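Local coordinates for sulfonate ABC transporter, periplasmic sulfonate-binding protein SsuA (Methylobacillus flagellatus, PDB 3UIF), which probably binds sulfonates or related sulfur compounds in the periplasm and delivers them to an ABC transporter for uptake into the cell, at residues 229-232 / 236-239; 244-249 / 253-258; 260-263 / 268-271. All blocks are in the same frame, centred on the assembly; numbering follows the deposited sequence.

Contact 1 (229-232 / 236-239); sequences VHWV and ENKE
N237 and W231 make most of this contact, and one polar bond joins them: N237 ND2 donates to W231 O at 2.6 Å. The N-H...O angle of 148° shows a moderately bent bond, and the donor is tilted out of the plane of the W231 carbonyl.

Stacking is the second kind of interaction. The carboxamide of N237 lies over one face of the W231 indole, the two planes 24° apart. Its ND2 sits above the pyrrole edge, with NE1 as the nearest ring atom at 3.3 Å; both nitrogens are donors, so this closeness is packing and not a bond. OD1 lies near the six-membered ring, 3.6 Å from W231 CZ2. Further back, N237 CB stands 4.2 Å from the centroid of the six-membered ring and almost on its normal, a CH-pi contact. W231 has CG anti to its N (chi1 173°), a setting that turns one face of the indole to the N237 amide.

The hydrogen bond and the stack together close the corner between helix 215-233 and helix 238-245 in a chain with the family signature of a type 2 periplasmic binding protein. A leucine in place of N237 would probably leave W231 O without its amide donor and lose the flat amide stacked on the indole.

Apolar packing is the third kind of interaction. V232 directs its CB away from 236-239 and packs on L29, Y241 and W270. Its carbonyl accepts from W266 NE1, while V232 O lies 4.2 Å from N237 CB.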
# COMPACT_ATOMS: atom_id res chain seq x y z
N VAL A 229 -0.29 15.37 3.15
CA VAL A 229 0.44 14.34 3.88
C VAL A 229 1.17 14.91 5.11
O VAL A 229 1.14 14.31 6.17
CB VAL A 229 1.40 13.59 2.93
CG1 VAL A 229 2.28 12.62 3.70
CG2 VAL A 229 0.60 12.82 1.89
N HIS A 230 1.78 16.07 4.97
CA HIS A 230 2.40 16.75 6.11
C HIS A 230 1.40 17.00 7.21
O HIS A 230 1.72 16.92 8.41
CB HIS A 230 3.05 18.07 5.66
CG HIS A 230 3.60 18.90 6.80
ND1 HIS A 230 3.18 20.16 7.05
CD2 HIS A 230 4.57 18.62 7.76
CE1 HIS A 230 3.84 20.66 8.10
NE2 HIS A 230 4.69 19.72 8.54
N TRP A 231 0.16 17.30 6.81
CA TRP A 231 -0.86 17.62 7.79
C TRP A 231 -1.28 16.40 8.58
O TRP A 231 -1.42 16.45 9.81
CB TRP A 231 -2.05 18.33 7.13
CG TRP A 231 -3.19 18.50 8.10
CD1 TRP A 231 -3.39 19.55 9.00
CD2 TRP A 231 -4.30 17.58 8.34
NE1 TRP A 231 -4.52 19.33 9.75
CE2 TRP A 231 -5.11 18.17 9.40
CE3 TRP A 231 -4.67 16.36 7.80
CZ2 TRP A 231 -6.25 17.55 9.88
CZ3 TRP A 231 -5.83 15.75 8.29
CH2 TRP A 231 -6.60 16.33 9.30
N VAL A 232 -1.47 15.28 7.90
CA VAL A 232 -1.91 14.06 8.55
C VAL A 232 -0.79 13.39 9.36
O VAL A 232 -1.06 12.65 10.30
CB VAL A 232 -2.49 13.04 7.54
CG1 VAL A 232 -1.37 12.29 6.82
CG2 VAL A 232 -3.42 12.06 8.23
N GLU A 236 -0.94 15.10 16.31
CA GLU A 236 -2.23 15.67 16.70
C GLU A 236 -3.37 15.30 15.73
O GLU A 236 -4.55 15.45 16.05
CB GLU A 236 -2.11 17.19 16.84
CG GLU A 236 -2.15 17.96 15.53
CD GLU A 236 -2.09 19.47 15.75
OE1 GLU A 236 -2.77 20.23 15.01
OE2 GLU A 236 -1.37 19.90 16.67
N ASN A 237 -3.02 14.81 14.54
CA ASN A 237 -4.02 14.52 13.53
C ASN A 237 -4.20 13.03 13.29
O ASN A 237 -5.00 12.63 12.45
CB ASN A 237 -3.70 15.25 12.24
CG ASN A 237 -3.74 16.75 12.41
OD1 ASN A 237 -4.64 17.28 13.05
ND2 ASN A 237 -2.75 17.43 11.86
N LYS A 238 -3.46 12.22 14.04
CA LYS A 238 -3.60 10.79 13.95
C LYS A 238 -5.05 10.34 14.25
O LYS A 238 -5.63 9.58 13.48
CB LYS A 238 -2.56 10.12 14.85
CG LYS A 238 -2.65 8.61 14.88
CD LYS A 238 -1.59 7.98 15.78
CE LYS A 238 -1.86 6.49 15.93
NZ LYS A 238 -0.71 5.74 16.50
N GLU A 239 -5.64 10.83 15.33
CA GLU A 239 -7.01 10.48 15.69
C GLU A 239 -8.04 10.91 14.63
O GLU A 239 -8.98 10.16 14.34
CB GLU A 239 -7.39 11.03 17.06
CG GLU A 239 -7.18 10.02 18.17
CD GLU A 239 -7.83 8.66 17.87
OE1 GLU A 239 -7.07 7.70 17.55
OE2 GLU A 239 -9.09 8.53 17.95

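Contact 2 (244-249 / 253-258). With SO4 (sulfate ion), chain C.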
# COMPACT_ATOMS: atom_id res chain seq x y z
N GLU A 244 -11.82 9.66 10.47
CA GLU A 244 -12.39 10.14 9.21
C GLU A 244 -11.93 9.43 7.96
O GLU A 244 -12.73 9.19 7.07
CB GLU A 244 -12.17 11.64 8.99
CG GLU A 244 -12.30 12.52 10.21
CD GLU A 244 -13.72 12.66 10.68
OE1 GLU A 244 -13.97 12.35 11.87
OE2 GLU A 244 -14.57 13.09 9.86
N TYR A 245 -10.64 9.11 7.87
CA TYR A 245 -10.04 8.71 6.60
C TYR A 245 -9.51 7.29 6.53
O TYR A 245 -8.93 6.91 5.51
CB TYR A 245 -8.93 9.68 6.17
CG TYR A 245 -9.34 11.10 6.29
CD1 TYR A 245 -8.83 11.91 7.31
CD2 TYR A 245 -10.29 11.65 5.42
CE1 TYR A 245 -9.25 13.23 7.45
CE2 TYR A 245 -10.71 12.96 5.54
CZ TYR A 245 -10.18 13.74 6.54
OH TYR A 245 -10.59 15.03 6.66
N SER A 246 -9.70 6.50 7.58
CA SER A 246 -9.16 5.15 7.55
C SER A 246 -10.11 4.17 6.85
O SER A 246 -11.04 4.57 6.16
CB SER A 246 -8.72 4.67 8.93
OG SER A 246 -9.76 4.75 9.87
N ASN A 247 -9.86 2.88 7.03
CA ASN A 247 -10.66 1.86 6.38
C ASN A 247 -11.93 1.57 7.17
O ASN A 247 -11.89 0.89 8.20
CB ASN A 247 -9.82 0.61 6.23
CG ASN A 247 -10.40 -0.37 5.25
OD1 ASN A 247 -11.63 -0.52 5.15
ND2 ASN A 247 -9.53 -1.08 4.55
N LYS A 248 -13.05 2.09 6.69
CA LYS A 248 -14.32 1.98 7.42
C LYS A 248 -14.99 0.60 7.35
O LYS A 248 -16.04 0.42 7.98
CB LYS A 248 -15.33 3.03 6.96
CG LYS A 248 -14.81 4.46 6.95
CD LYS A 248 -15.98 5.40 6.72
CE LYS A 248 -15.52 6.82 6.44
NZ LYS A 248 -15.04 7.54 7.66
N ILE A 249 -14.43 -0.35 6.61
CA ILE A 249 -14.97 -1.72 6.63
C ILE A 249 -14.74 -2.29 8.02
O ILE A 249 -15.45 -3.21 8.46
CB ILE A 249 -14.29 -2.66 5.61
CG1 ILE A 249 -14.46 -2.16 4.18
CG2 ILE A 249 -14.88 -4.07 5.73
CD1 ILE A 249 -13.72 -3.00 3.16
N SER A 253 -10.91 0.78 16.28
CA SER A 253 -9.88 0.12 17.10
C SER A 253 -8.99 -0.80 16.26
O SER A 253 -7.78 -0.89 16.52
CB SER A 253 -10.51 -0.64 18.27
OG SER A 253 -11.35 -1.66 17.81
N VAL A 254 -9.58 -1.47 15.26
CA VAL A 254 -8.81 -2.31 14.35
C VAL A 254 -7.84 -1.44 13.55
O VAL A 254 -6.65 -1.77 13.47
CB VAL A 254 -9.71 -3.13 13.39
CG1 VAL A 254 -8.87 -3.89 12.37
CG2 VAL A 254 -10.60 -4.09 14.17
N ASN A 255 -8.35 -0.34 12.99
CA ASN A 255 -7.53 0.63 12.24
C ASN A 255 -6.43 1.22 13.10
O ASN A 255 -5.33 1.49 12.62
CB ASN A 255 -8.40 1.78 11.70
CG ASN A 255 -9.21 1.39 10.48
OD1 ASN A 255 -8.67 1.32 9.38
ND2 ASN A 255 -10.50 1.12 10.66
N ARG A 256 -6.74 1.40 14.37
CA ARG A 256 -5.87 2.03 15.35
C ARG A 256 -4.74 1.09 15.75
O ARG A 256 -3.62 1.51 16.02
CB ARG A 256 -6.71 2.45 16.57
CG ARG A 256 -6.00 3.26 17.64
CD ARG A 256 -6.97 3.73 18.73
NE ARG A 256 -7.94 4.71 18.21
CZ ARG A 256 -9.27 4.53 18.16
NH1 ARG A 256 -9.83 3.41 18.62
NH2 ARG A 256 -10.03 5.49 17.65
N ARG A 257 -5.05 -0.21 15.75
CA ARG A 257 -4.08 -1.21 16.15
C ARG A 257 -3.02 -1.48 15.09
O ARG A 257 -1.91 -1.90 15.40
CB ARG A 257 -4.78 -2.49 16.57
CG ARG A 257 -5.16 -2.43 18.02
CD ARG A 257 -5.93 -3.65 18.42
NE ARG A 257 -7.29 -3.58 17.92
CZ ARG A 257 -8.19 -4.52 18.13
NH1 ARG A 257 -7.86 -5.60 18.82
NH2 ARG A 257 -9.42 -4.39 17.64
N GLU A 258 -3.39 -1.23 13.84
CA GLU A 258 -2.47 -1.32 12.72
C GLU A 258 -1.22 -0.44 12.95
O GLU A 258 -0.12 -0.80 12.52
CB GLU A 258 -3.20 -1.00 11.40
CG GLU A 258 -2.34 -0.61 10.19
CD GLU A 258 -1.40 -1.71 9.72
OE1 GLU A 258 -0.53 -1.43 8.86
OE2 GLU A 258 -1.49 -2.86 10.17
S SO4 C . -15.07 0.94 17.28
O1 SO4 C . -15.81 1.82 18.20
O2 SO4 C . -15.23 1.41 15.88
O3 SO4 C . -13.65 1.01 17.69
O4 SO4 C . -15.58 -0.44 17.39
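At N255, CG stands beside the backbone N and anti to the carbonyl carbon (chi1 -77°), which carries the carboxamide out from helix 252-257 to the backbone of N247. In the loop joining helices 238-245 and 252-257, N247 in turn forms an Asx turn: its OD1 accepts from I249 N at 3.2 Å, in the carbonyl plane.

The N255 amide grips N247 at both backbone polar groups. N247 N donates to N255 OD1 at 3.1 Å from above the amide carbonyl plane, and the 141° angle makes this the more bent of the two bonds. N255 ND2 donates to N247 O at 2.8 Å and 159°, with the acceptor lying in the amide plane; ND2 also serves P251 O. With both ends engaged, the rotation of this buried amide is well defined. S246 packs against it, CB 3.4 Å from N255 OD1, while its OG is turned to I242 O.

A sulfate, probably from the crystallisation liquor, sits at the start of helix 252-257, its O3 accepting from S253 N at 3.1 Å while E252 N also donates to the ion. One turn on, R257 N and R257 NE approach S253 O from opposite faces of its carbonyl plane.

Contact 3 (260-263 / 268-271)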
# COMPACT_ATOMS: atom_id res chain seq x y z
N ASP A 260 -0.26 0.52 16.11
CA ASP A 260 0.15 0.33 17.50
C ASP A 260 1.45 -0.47 17.60
O ASP A 260 1.60 -1.50 16.93
CB ASP A 260 -0.96 -0.41 18.22
CG ASP A 260 -1.41 0.31 19.44
OD1 ASP A 260 -0.79 0.08 20.53
OD2 ASP A 260 -2.38 1.10 19.30
N GLN A 261 2.38 0.00 18.42
CA GLN A 261 3.59 -0.77 18.73
C GLN A 261 4.44 -1.17 17.50
O GLN A 261 5.20 -2.14 17.53
CB GLN A 261 3.26 -1.98 19.62
CG GLN A 261 2.47 -1.61 20.87
CD GLN A 261 2.49 -2.69 21.93
OE1 GLN A 261 1.86 -3.74 21.78
NE2 GLN A 261 3.21 -2.42 23.04
N ASP A 262 4.33 -0.38 16.44
CA ASP A 262 5.04 -0.60 15.19
C ASP A 262 6.50 -0.10 15.31
O ASP A 262 6.78 0.81 16.09
CB ASP A 262 4.29 0.14 14.07
CG ASP A 262 4.56 -0.43 12.67
OD1 ASP A 262 5.55 -1.18 12.45
OD2 ASP A 262 3.77 -0.08 11.77
N ASN A 263 7.43 -0.70 14.56
CA ASN A 263 8.80 -0.17 14.53
C ASN A 263 8.97 1.04 13.60
O ASN A 263 10.07 1.54 13.39
CB ASN A 263 9.84 -1.26 14.21
CG ASN A 263 9.62 -1.93 12.87
OD1 ASN A 263 8.69 -1.62 12.11
ND2 ASN A 263 10.48 -2.88 12.58
N GLN A 268 6.53 8.48 10.17
CA GLN A 268 7.30 7.67 9.23
C GLN A 268 6.45 6.77 8.32
O GLN A 268 6.84 6.46 7.19
CB GLN A 268 8.38 6.86 9.97
CG GLN A 268 9.51 7.70 10.54
CD GLN A 268 10.34 8.38 9.45
OE1 GLN A 268 10.32 9.61 9.31
NE2 GLN A 268 11.06 7.58 8.67
N ARG A 269 5.26 6.39 8.79
CA ARG A 269 4.34 5.61 7.98
C ARG A 269 3.88 6.36 6.72
O ARG A 269 3.39 5.74 5.77
CB ARG A 269 3.13 5.16 8.80
CG ARG A 269 3.44 4.14 9.90
CD ARG A 269 3.84 2.76 9.37
NE ARG A 269 2.77 2.15 8.60
CZ ARG A 269 1.79 1.38 9.10
NH1 ARG A 269 1.72 1.11 10.40
NH2 ARG A 269 0.88 0.87 8.29
N TRP A 270 4.06 7.67 6.72
CA TRP A 270 3.58 8.54 5.67
C TRP A 270 4.71 9.04 4.80
O TRP A 270 4.50 9.86 3.92
CB TRP A 270 2.82 9.71 6.29
CG TRP A 270 1.48 9.31 6.89
CD1 TRP A 270 1.22 8.94 8.21
CD2 TRP A 270 0.19 9.20 6.21
NE1 TRP A 270 -0.10 8.62 8.38
CE2 TRP A 270 -0.78 8.76 7.23
CE3 TRP A 270 -0.25 9.42 4.90
CZ2 TRP A 270 -2.13 8.55 6.93
CZ3 TRP A 270 -1.61 9.22 4.62
CH2 TRP A 270 -2.53 8.80 5.61
N SER A 271 5.91 8.53 5.04
CA SER A 271 7.11 9.04 4.38
C SER A 271 7.08 8.91 2.86
O SER A 271 6.74 7.86 2.32
CB SER A 271 8.36 8.36 4.96
OG SER A 271 9.52 8.75 4.26
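R269 reaches across to D262 in a salt bridge that spans the long loop between helices 252-257 and 276-291, pinning its irregular part 260-263 to the 3-10 turn 268-270. The arginine leaves that turn with CB pointing neither at D262 nor away from it, and only its outer half closes on the partner. R269 CG is still 4.6 Å from D262 OD2. Bends at chi2 (-68°) and chi3 (-62°) then fold the chain, and R269 CD passes 3.7 Å from D262 OD2. R269 NE lies 4.0 Å from D262 OD2 and is committed instead to T97 O. At the head, R269 NH1 makes the ion pair, 2.7 Å from D262 OD2. NH2 is held by E258, a second carboxylate, so the guanidinium is fixed from several directions and its positive charge is probably well compensated.

The two flat groups do not pair in a bidentate way: their planes stand 73° apart, and OD2 approaches the guanidinium obliquely. That oxygen also receives K199 NZ, in a further salt bridge, and N100 ND2. A glycerol, probably from the crystallisation liquor, is hydrogen-bonded to the R269 carbonyl oxygen. D262 OD1 remains 4.9 Å from R269 NH1, and it accepts a weak bond from N263 N at 2.9 Å.

The three contacts follow one another along the chain without overlapping, and their centres lie 13 to 14 Å apart. Contact 1 turns helix 215-233 into helix 238-245, contact 2 joins the far end of that same helix to helix 252-257, and contact 3 lies in the loop leading to helix 276-291. Neighbouring side chains couple every pair: E239 to R256 by a salt bridge at OE1 and NE (contacts 1 and 2), E258 to R269 by another (contacts 2 and 3), and V232 to the W270 indole by packing (contacts 1 and 3). Three successive local contacts, each of them touching the other two, thus form one connected region of the binding protein.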